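Side-chain contacts in uncharacterized protein (Ruminococcus gnavus, PDB 4QAN), which is of unknown function but has a cystatin-like fold, belongs to the NTF2-like superfamily as a divergent member, and can bind magnesium: residues A[69-73]-A[74-78]; A[84-87]-A[88-91]; A[92-95]-A[96-100]; A[255-258]-A[259-262]. One frame throughout, in Å; residues are numbered along the deposited sequence.

Interaction 1: A[69-73]-A[74-78]; sequences PGMQL and IDLPA
Met71, a selenomethionine, reaches over Leu76 across a short 3-10 turn. Met71 CB stands 4.2 Å from Leu76 CD1. The next atom makes the close contact: Met71 CG lies 3.5 Å from Leu76 CG, at the branch point, and almost as near to CD2. A bend at chi2 (62°) takes the selenium off the leucine, and a second bend at chi3 brings the methyl round to Asp75. At the tip, Met71 CE comes to 4.1 Å from Asp75 CB. Met71 thus meets Leu76 with its inner carbon CG and Asp75 with its terminal methyl. On the other side of the turn, Gln72 runs beside Ile74, both pointing the same way. Gln72 NE2 is 3.6 Å from Ile74 CD1. Gln72 CG also touches Asp75 OD2 at 3.3 Å, with the amide and carboxylate planes 40° apart. Two backbone bonds close the turn, Asp75 N to Gln72 O and Leu76 N to Leu73 O, each 3.0 Å long. Both link residues three apart, as in a 3-10 helix. The turn lies in the loop between helices 61-67 and 87-108. Lys265 of helix 254-275 forms a salt bridge with Asp75 OD1, while Lys268 bonds to the carbonyls of Ile74 and Leu76. Tyr272 of that helix packs on Leu73 and Ile74, and Pro77 rests on Thr90 and Met94 of helix 87-108.

Interaction 2: A[84-87]-A[88-91]; sequences SYYF and PLTS
Phe87 lays one face of its ring over Ser91 CB, one helical turn further on. The carbon stands 4.1 Å above the ring plane, offset toward the rim, nearest to CE2 and CZ. With CG trans to the backbone N (chi1 176°), the ring lies forward along the first turn of the helix. Nearer the backbone, Phe87 CB is 3.4 Å from Pro88 CD, and these two side chains cross at about a right angle. An alanine in place of Phe87 would remove the ring and is likely to leave Ser91 CB without its aromatic cover. Tyr86 meets Leu89 more loosely, CD1 to CD1 at 4.5 Å, with the leucine methyl at the ring edge. Tyr85 CD1 lies over one face of the Tyr86 ring. The helix starts here: Ser91 N bonds to Phe87 O at 2.9 Å, nearly straight, and Thr90 N to Tyr86 O at 3.2 Å. Tyr86 OH bonds to Leu297 O, Tyr85 OH to Ile232 O, and Thr90 OG1 to Thr80 and Ala78. Around this start of helix 87-108, helix 254-275 touches Tyr86 and Leu89, helix 237-242 meets Pro88, and helix 52-58 meets Phe87 and Ser91.

Interaction 3: A[92-95]-A[96-100]; sequences AEMT and KAYIE
Met94 and Tyr98 run side by side on the buried flank of helix 87-108, pointing the same way. The selenomethionine bends at chi3 (82°), which brings its methyl to the far half of the ring. Met94 CE is 4.0 Å from Tyr98 CE2 and nearly as close to the phenol oxygen. The near half of the ring rests by the backbone, with Tyr98 CD2 3.4 Å from Met94 O. Met94 O also accepts the backbone bond from Tyr98 N, at 2.9 Å. A serine in place of Tyr98 would lose the ring, would probably open a gap beside Met94 CE, and is likely to leave His171 O without its phenol partner. Beside this pair, Ile99 folds back over the carbonyl of Thr95: Ile99 CG1 is 3.3 Å from Thr95 O. Their tips are looser, with Thr95 CG2 4.2 Å from Ile99 CD1. The hydroxyl of Thr95 bonds to Ser91 O, and Tyr98 OH to His171 O. The polar flank is the more open one: Glu93, Lys96 and Glu100 are partly exposed. Lys96 reaches along the helix, and Lys96 NZ makes a 2.8 Å salt bridge with Glu100 OE2. The amine comes from the syn side of the carboxylate, 30° out of its plane. Glu93 OE2 forms a salt bridge with Lys268 of helix 254-275. The helix is therefore two-sided. Apolar groups and bonded hydroxyls line its buried flank. On the other, Lys96 pairs with Glu100 one turn on, and Glu93 with Lys268 of the neighbouring helix, which is likely to steady these charges.

Interaction 4: A[255-258]-A[259-262]; sequences ELLK and KQGE
Leu257 and Gln260 make a local contact along one helix, in the first half of helix 254-275. The two side chains lie side by side and point the same way. Leu257 CD2 is 3.7 Å from the amide nitrogen NE2 of Gln260. Gln260 has CG trans to its backbone N (chi1 174°) and stays extended beyond it, which carries the amide level with the leucine methyl. A water ties the pair together. The water donates to Leu257 O at 2.7 Å and accepts from Gln260 NE2 at 3.1 Å. Leu257 O thus takes two bonds, one from the water and one from Gly261 N at 2.9 Å. The same regular spacing of four residues links Lys259 N to Glu255 O and Glu262 N to Lys258 O. On the exposed flank, Lys259 and Glu262 lie close to carbonyls of the previous turn. Lys259 bends at chi3, and its CE comes to 3.7 Å from Glu255 O. Glu262 CG lies 3.5 Å from Lys258 O. Glu255, Lys259 and Glu262 are exposed, while Leu257 and Gln260 are buried. The amide of Gln260 is fixed from outside as well, with NE2 bonded to Phe211 O and OE1 to Ala213 N. Lys258 forms a salt bridge with Glu103 of helix 87-108. Leu257 and Lys258 pack on Ile99 and Gln260 on Ala92 of that same helix, so this turn is pressed against it.

In the fold
Interactions 1, 2 and 3 follow in order along the chain, and interaction 4 comes much later. Interactions 2 and 3 adjoin on helix 87-108, with centres about 13 Å apart. Interaction 1 lies in the loop before that helix and touches it through Ala78 and Pro77; its centre is about 15 Å from each of theirs. Interaction 4 sits on helix 254-275, its centre about 8 Å from that of interaction 3, where Glu93 packs on Gly261 and Lys96 makes a weak, long ion pair with Glu262. Interactions 1 and 4 do not touch. Interactions 2 to 4 belong to the helical middle of the chain, where helix 87-108 meets helix 254-275; interaction 1 lies in the loop that leads into it.

Interaction 1: A[69-73]-A[74-78]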
loop_
_atom_site.group_PDB
_atom_site.type_symbol
_atom_site.label_atom_id
_atom_site.label_comp_id
_atom_site.label_asym_id
_atom_site.label_seq_id
_atom_site.Cartn_x
_atom_site.Cartn_y
_atom_site.Cartn_z
ATOM N N PRO A 69 -0.571 -18.960 2.486
ATOM C CA PRO A 69 -0.920 -19.330 3.871
ATOM C C PRO A 69 0.082 -18.875 4.948
ATOM O O PRO A 69 -0.298 -18.728 6.114
ATOM C CB PRO A 69 -0.997 -20.856 3.811
ATOM C CG PRO A 69 -0.054 -21.226 2.710
ATOM C CD PRO A 69 -0.180 -20.133 1.684
ATOM N N GLY A 70 1.337 -18.657 4.553
ATOM C CA GLY A 70 2.389 -18.181 5.456
ATOM C C GLY A 70 2.408 -16.676 5.674
ATOM O O GLY A 70 3.164 -16.181 6.502
HETATM N N MSE A 71 1.587 -15.947 4.921
HETATM C CA MSE A 71 1.417 -14.503 5.100
HETATM C C MSE A 71 0.696 -14.351 6.408
HETATM O O MSE A 71 -0.212 -15.130 6.710
HETATM C CB MSE A 71 0.538 -13.962 3.955
HETATM C CG MSE A 71 1.020 -12.746 3.176
HETATM SE SE MSE A 71 2.723 -13.086 2.243
HETATM C CE MSE A 71 3.472 -11.289 2.572
ATOM N N GLN A 72 1.093 -13.385 7.223
ATOM C CA GLN A 72 0.206 -12.977 8.306
ATOM C C GLN A 72 -0.575 -11.773 7.812
ATOM O O GLN A 72 -0.142 -11.071 6.901
ATOM C CB GLN A 72 0.924 -12.742 9.636
ATOM C CG GLN A 72 1.933 -11.615 9.677
ATOM C CD GLN A 72 2.572 -11.487 11.051
ATOM O OE1 GLN A 72 2.435 -12.374 11.899
ATOM N NE2 GLN A 72 3.275 -10.379 11.280
ATOM N N LEU A 73 -1.753 -11.589 8.392
ATOM C CA LEU A 73 -2.756 -10.653 7.889
ATOM C C LEU A 73 -2.258 -9.209 7.786
ATOM O O LEU A 73 -2.492 -8.563 6.774
ATOM C CB LEU A 73 -4.018 -10.741 8.765
ATOM C CG LEU A 73 -5.234 -9.958 8.289
ATOM C CD1 LEU A 73 -5.721 -10.510 6.961
ATOM C CD2 LEU A 73 -6.336 -10.021 9.322
ATOM N N ILE A 74 -1.550 -8.706 8.802
ATOM C CA ILE A 74 -1.018 -7.333 8.739
ATOM C C ILE A 74 0.016 -7.116 7.643
ATOM O O ILE A 74 0.348 -5.970 7.366
ATOM C CB ILE A 74 -0.377 -6.813 10.049
ATOM C CG1 ILE A 74 0.592 -7.840 10.633
ATOM C CG2 ILE A 74 -1.430 -6.386 11.059
ATOM C CD1 ILE A 74 1.700 -7.191 11.433
ATOM N N ASP A 75 0.523 -8.187 7.023
ATOM C CA ASP A 75 1.445 -8.052 5.889
ATOM C C ASP A 75 0.740 -7.999 4.533
ATOM O O ASP A 75 1.386 -7.795 3.510
ATOM C CB ASP A 75 2.497 -9.169 5.903
ATOM C CG ASP A 75 3.416 -9.099 7.128
ATOM O OD1 ASP A 75 3.598 -8.001 7.695
ATOM O OD2 ASP A 75 3.958 -10.143 7.529
ATOM N N LEU A 76 -0.578 -8.172 4.517
ATOM C CA LEU A 76 -1.356 -8.012 3.289
ATOM C C LEU A 76 -2.149 -6.692 3.304
ATOM O O LEU A 76 -2.636 -6.290 4.363
ATOM C CB LEU A 76 -2.318 -9.192 3.111
ATOM C CG LEU A 76 -1.674 -10.522 2.686
ATOM C CD1 LEU A 76 -2.693 -11.652 2.665
ATOM C CD2 LEU A 76 -0.989 -10.412 1.328
ATOM N N PRO A 77 -2.301 -6.031 2.128
ATOM C CA PRO A 77 -3.095 -4.791 2.048
ATOM C C PRO A 77 -4.541 -4.961 2.520
ATOM O O PRO A 77 -5.084 -6.064 2.477
ATOM C CB PRO A 77 -3.077 -4.433 0.545
ATOM C CG PRO A 77 -1.891 -5.136 -0.018
ATOM C CD PRO A 77 -1.676 -6.372 0.832
ATOM N N ALA A 78 -5.147 -3.867 2.965
ATOM C CA ALA A 78 -6.492 -3.894 3.555
ATOM C C ALA A 78 -7.510 -4.424 2.562
ATOM O O ALA A 78 -7.299 -4.277 1.353
ATOM C CB ALA A 78 -6.888 -2.494 4.019
#

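Interaction 2: A[84-87]-A[88-91]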
loop_
_atom_site.group_PDB
_atom_site.type_symbol
_atom_site.label_atom_id
_atom_site.label_comp_id
_atom_site.label_asym_id
_atom_site.label_seq_id
_atom_site.Cartn_x
_atom_site.Cartn_y
_atom_site.Cartn_z
ATOM N N SER A 84 -15.099 -0.876 0.875
ATOM C CA SER A 84 -14.463 0.232 0.153
ATOM C C SER A 84 -13.852 1.312 1.081
ATOM O O SER A 84 -12.913 1.994 0.685
ATOM C CB SER A 84 -15.404 0.824 -0.898
ATOM O OG SER A 84 -16.605 1.268 -0.318
ATOM N N TYR A 85 -14.358 1.426 2.314
ATOM C CA TYR A 85 -13.725 2.215 3.390
ATOM C C TYR A 85 -12.183 2.160 3.384
ATOM O O TYR A 85 -11.525 3.170 3.587
ATOM C CB TYR A 85 -14.240 1.708 4.745
ATOM C CG TYR A 85 -13.620 2.358 5.968
ATOM C CD1 TYR A 85 -12.413 1.902 6.499
ATOM C CD2 TYR A 85 -14.265 3.393 6.622
ATOM C CE1 TYR A 85 -11.863 2.485 7.637
ATOM C CE2 TYR A 85 -13.726 3.983 7.745
ATOM C CZ TYR A 85 -12.530 3.538 8.254
ATOM O OH TYR A 85 -12.004 4.145 9.374
ATOM N N TYR A 86 -11.616 0.981 3.156
ATOM C CA TYR A 86 -10.169 0.799 3.220
ATOM C C TYR A 86 -9.350 1.325 2.038
ATOM O O TYR A 86 -8.110 1.275 2.093
ATOM C CB TYR A 86 -9.855 -0.685 3.402
ATOM C CG TYR A 86 -10.227 -1.235 4.759
ATOM C CD1 TYR A 86 -9.645 -0.737 5.909
ATOM C CD2 TYR A 86 -11.127 -2.294 4.889
ATOM C CE1 TYR A 86 -9.958 -1.252 7.152
ATOM C CE2 TYR A 86 -11.427 -2.821 6.130
ATOM C CZ TYR A 86 -10.840 -2.290 7.256
ATOM O OH TYR A 86 -11.134 -2.800 8.505
ATOM N N PHE A 87 -10.012 1.843 1.000
ATOM C CA PHE A 87 -9.364 2.068 -0.294
ATOM C C PHE A 87 -8.044 2.832 -0.210
ATOM O O PHE A 87 -7.037 2.385 -0.739
ATOM C CB PHE A 87 -10.332 2.729 -1.306
ATOM C CG PHE A 87 -9.686 3.075 -2.633
ATOM C CD1 PHE A 87 -9.656 2.156 -3.679
ATOM C CD2 PHE A 87 -9.088 4.316 -2.828
ATOM C CE1 PHE A 87 -9.040 2.468 -4.891
ATOM C CE2 PHE A 87 -8.479 4.639 -4.039
ATOM C CZ PHE A 87 -8.453 3.712 -5.070
ATOM N N PRO A 88 -8.033 3.996 0.444
ATOM C CA PRO A 88 -6.734 4.681 0.452
ATOM C C PRO A 88 -5.590 3.868 1.085
ATOM O O PRO A 88 -4.428 4.033 0.680
ATOM C CB PRO A 88 -7.018 5.950 1.258
ATOM C CG PRO A 88 -8.516 6.163 1.120
ATOM C CD PRO A 88 -9.087 4.776 1.113
ATOM N N LEU A 89 -5.889 3.008 2.063
ATOM C CA LEU A 89 -4.829 2.190 2.673
ATOM C C LEU A 89 -4.311 1.137 1.685
ATOM O O LEU A 89 -3.120 0.893 1.609
ATOM C CB LEU A 89 -5.312 1.515 3.960
ATOM C CG LEU A 89 -5.924 2.423 5.026
ATOM C CD1 LEU A 89 -5.938 1.724 6.384
ATOM C CD2 LEU A 89 -5.159 3.737 5.129
ATOM N N THR A 90 -5.225 0.564 0.906
ATOM C CA THR A 90 -4.924 -0.518 -0.001
ATOM C C THR A 90 -4.155 0.043 -1.188
ATOM O O THR A 90 -3.102 -0.493 -1.555
ATOM C CB THR A 90 -6.201 -1.262 -0.467
ATOM O OG1 THR A 90 -6.952 -1.719 0.667
ATOM C CG2 THR A 90 -5.846 -2.475 -1.299
ATOM N N SER A 91 -4.649 1.141 -1.749
ATOM C CA SER A 91 -3.949 1.820 -2.848
ATOM C C SER A 91 -2.531 2.199 -2.456
ATOM O O SER A 91 -1.596 1.941 -3.203
ATOM C CB SER A 91 -4.692 3.067 -3.320
ATOM O OG SER A 91 -3.849 3.864 -4.144
#

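Interaction 3: A[92-95]-A[96-100]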
loop_
_atom_site.group_PDB
_atom_site.type_symbol
_atom_site.label_atom_id
_atom_site.label_comp_id
_atom_site.label_asym_id
_atom_site.label_seq_id
_atom_site.Cartn_x
_atom_site.Cartn_y
_atom_site.Cartn_z
ATOM N N ALA A 92 -2.379 2.789 -1.281
ATOM C CA ALA A 92 -1.075 3.244 -0.833
ATOM C C ALA A 92 -0.109 2.107 -0.573
ATOM O O ALA A 92 1.058 2.217 -0.929
ATOM C CB ALA A 92 -1.207 4.128 0.390
ATOM N N GLU A 93 -0.563 1.020 0.045
ATOM C CA GLU A 93 0.341 -0.101 0.253
ATOM C C GLU A 93 0.724 -0.750 -1.067
ATOM O O GLU A 93 1.870 -1.088 -1.272
ATOM C CB GLU A 93 -0.238 -1.132 1.206
ATOM C CG GLU A 93 -0.236 -0.688 2.656
ATOM C CD GLU A 93 -0.213 -1.864 3.597
ATOM O OE1 GLU A 93 0.840 -2.526 3.650
ATOM O OE2 GLU A 93 -1.230 -2.137 4.283
HETATM N N MSE A 94 -0.241 -0.921 -1.955
HETATM C CA MSE A 94 0.025 -1.561 -3.235
HETATM C C MSE A 94 1.022 -0.755 -4.013
HETATM O O MSE A 94 1.973 -1.307 -4.554
HETATM C CB MSE A 94 -1.266 -1.719 -4.022
HETATM C CG MSE A 94 -2.107 -2.851 -3.430
HETATM SE SE MSE A 94 -3.573 -3.224 -4.681
HETATM C CE MSE A 94 -2.466 -4.353 -5.847
ATOM N N THR A 95 0.826 0.560 -4.033
ATOM C CA THR A 95 1.735 1.491 -4.694
ATOM C C THR A 95 3.175 1.333 -4.169
ATOM O O THR A 95 4.110 1.206 -4.949
ATOM C CB THR A 95 1.218 2.946 -4.556
ATOM O OG1 THR A 95 -0.108 3.022 -5.077
ATOM C CG2 THR A 95 2.072 3.928 -5.334
ATOM N N LYS A 96 3.352 1.259 -2.853
ATOM C CA LYS A 96 4.681 0.976 -2.293
ATOM C C LYS A 96 5.256 -0.352 -2.801
ATOM O O LYS A 96 6.419 -0.417 -3.196
ATOM C CB LYS A 96 4.626 0.973 -0.776
ATOM C CG LYS A 96 5.913 0.532 -0.070
ATOM C CD LYS A 96 5.579 0.301 1.382
ATOM C CE LYS A 96 6.809 0.312 2.262
ATOM N NZ LYS A 96 7.605 -0.931 2.118
ATOM N N ALA A 97 4.432 -1.401 -2.816
ATOM C CA ALA A 97 4.889 -2.722 -3.237
ATOM C C ALA A 97 5.352 -2.684 -4.687
ATOM O O ALA A 97 6.392 -3.258 -5.002
ATOM C CB ALA A 97 3.798 -3.774 -3.043
ATOM N N TYR A 98 4.612 -1.976 -5.546
ATOM C CA TYR A 98 5.014 -1.814 -6.954
ATOM C C TYR A 98 6.309 -0.996 -7.143
ATOM O O TYR A 98 7.122 -1.311 -8.010
ATOM C CB TYR A 98 3.888 -1.205 -7.794
ATOM C CG TYR A 98 2.799 -2.190 -8.164
ATOM C CD1 TYR A 98 3.097 -3.334 -8.875
ATOM C CD2 TYR A 98 1.471 -1.969 -7.802
ATOM C CE1 TYR A 98 2.115 -4.239 -9.224
ATOM C CE2 TYR A 98 0.469 -2.870 -8.146
ATOM C CZ TYR A 98 0.798 -4.013 -8.856
ATOM O OH TYR A 98 -0.171 -4.931 -9.212
ATOM N N ILE A 99 6.497 0.035 -6.323
ATOM C CA ILE A 99 7.717 0.826 -6.366
ATOM C C ILE A 99 8.900 -0.078 -6.068
ATOM O O ILE A 99 9.923 -0.003 -6.728
ATOM C CB ILE A 99 7.672 2.041 -5.403
ATOM C CG1 ILE A 99 6.648 3.062 -5.927
ATOM C CG2 ILE A 99 9.038 2.712 -5.317
ATOM C CD1 ILE A 99 6.212 4.134 -4.947
ATOM N N GLU A 100 8.742 -0.950 -5.086
ATOM C CA GLU A 100 9.810 -1.850 -4.708
ATOM C C GLU A 100 10.123 -2.898 -5.752
ATOM O O GLU A 100 11.284 -3.227 -5.948
ATOM C CB GLU A 100 9.506 -2.483 -3.375
ATOM C CG GLU A 100 9.679 -1.459 -2.291
ATOM C CD GLU A 100 9.105 -1.898 -0.993
ATOM O OE1 GLU A 100 8.263 -2.818 -1.013
ATOM O OE2 GLU A 100 9.498 -1.304 0.037
#

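Interaction 4: A[255-258]-A[259-262]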
loop_
_atom_site.group_PDB
_atom_site.type_symbol
_atom_site.label_atom_id
_atom_site.label_comp_id
_atom_site.label_asym_id
_atom_site.label_seq_id
_atom_site.Cartn_x
_atom_site.Cartn_y
_atom_site.Cartn_z
ATOM N N GLU A 255 10.344 8.007 -2.806
ATOM C CA GLU A 255 10.593 7.981 -1.371
ATOM C C GLU A 255 9.330 8.341 -0.574
ATOM O O GLU A 255 9.008 7.693 0.434
ATOM C CB GLU A 255 11.742 8.923 -0.994
ATOM C CG GLU A 255 13.090 8.562 -1.602
ATOM C CD GLU A 255 13.256 8.970 -3.070
ATOM O OE1 GLU A 255 12.394 9.703 -3.629
ATOM O OE2 GLU A 255 14.270 8.545 -3.673
ATOM N N LEU A 256 8.611 9.367 -1.017
ATOM C CA LEU A 256 7.451 9.843 -0.252
ATOM C C LEU A 256 6.327 8.845 -0.353
ATOM O O LEU A 256 5.602 8.628 0.620
ATOM C CB LEU A 256 6.966 11.217 -0.725
ATOM C CG LEU A 256 7.881 12.395 -0.386
ATOM C CD1 LEU A 256 7.369 13.686 -1.020
ATOM C CD2 LEU A 256 8.020 12.546 1.124
ATOM N N LEU A 257 6.190 8.244 -1.532
ATOM C CA LEU A 257 5.163 7.231 -1.748
ATOM C C LEU A 257 5.392 5.957 -0.949
ATOM O O LEU A 257 4.432 5.339 -0.496
ATOM C CB LEU A 257 5.051 6.890 -3.222
ATOM C CG LEU A 257 4.374 7.946 -4.082
ATOM C CD1 LEU A 257 4.409 7.534 -5.551
ATOM C CD2 LEU A 257 2.940 8.183 -3.619
ATOM N N LYS A 258 6.643 5.550 -0.788
ATOM C CA LYS A 258 6.931 4.365 -0.007
ATOM C C LYS A 258 6.623 4.635 1.483
ATOM O O LYS A 258 6.026 3.801 2.153
ATOM C CB LYS A 258 8.378 3.906 -0.216
ATOM C CG LYS A 258 8.635 3.361 -1.618
ATOM C CD LYS A 258 9.985 2.670 -1.741
ATOM C CE LYS A 258 11.111 3.556 -1.249
ATOM N NZ LYS A 258 12.424 2.944 -1.551
ATOM N N LYS A 259 7.013 5.815 1.958
ATOM C CA LYS A 259 6.679 6.286 3.320
ATOM C C LYS A 259 5.169 6.312 3.551
ATOM O O LYS A 259 4.705 5.926 4.610
ATOM C CB LYS A 259 7.223 7.708 3.528
ATOM C CG LYS A 259 7.847 7.976 4.887
ATOM C CD LYS A 259 8.822 9.166 4.851
ATOM C CE LYS A 259 9.851 9.076 3.712
ATOM N NZ LYS A 259 11.106 9.874 3.907
ATOM N N GLN A 260 4.426 6.778 2.546
ATOM C CA GLN A 260 2.962 6.819 2.595
ATOM C C GLN A 260 2.399 5.403 2.710
ATOM O O GLN A 260 1.488 5.145 3.505
ATOM C CB GLN A 260 2.410 7.533 1.348
ATOM C CG GLN A 260 0.896 7.517 1.195
ATOM C CD GLN A 260 0.414 8.307 -0.017
ATOM O OE1 GLN A 260 0.189 9.508 0.064
ATOM N NE2 GLN A 260 0.238 7.632 -1.138
ATOM N N GLY A 261 2.958 4.499 1.908
ATOM C CA GLY A 261 2.719 3.062 2.023
ATOM C C GLY A 261 2.964 2.511 3.412
ATOM O O GLY A 261 2.151 1.754 3.912
ATOM N N GLU A 262 4.077 2.887 4.030
ATOM C CA GLU A 262 4.398 2.454 5.407
ATOM C C GLU A 262 3.401 2.997 6.432
ATOM O O GLU A 262 2.989 2.292 7.355
ATOM C CB GLU A 262 5.795 2.940 5.844
ATOM C CG GLU A 262 6.972 2.293 5.158
ATOM C CD GLU A 262 7.263 0.890 5.672
ATOM O OE1 GLU A 262 6.441 0.334 6.441
ATOM O OE2 GLU A 262 8.325 0.340 5.299
HETATM O O HOH W 1 1.861 4.964 -1.267
#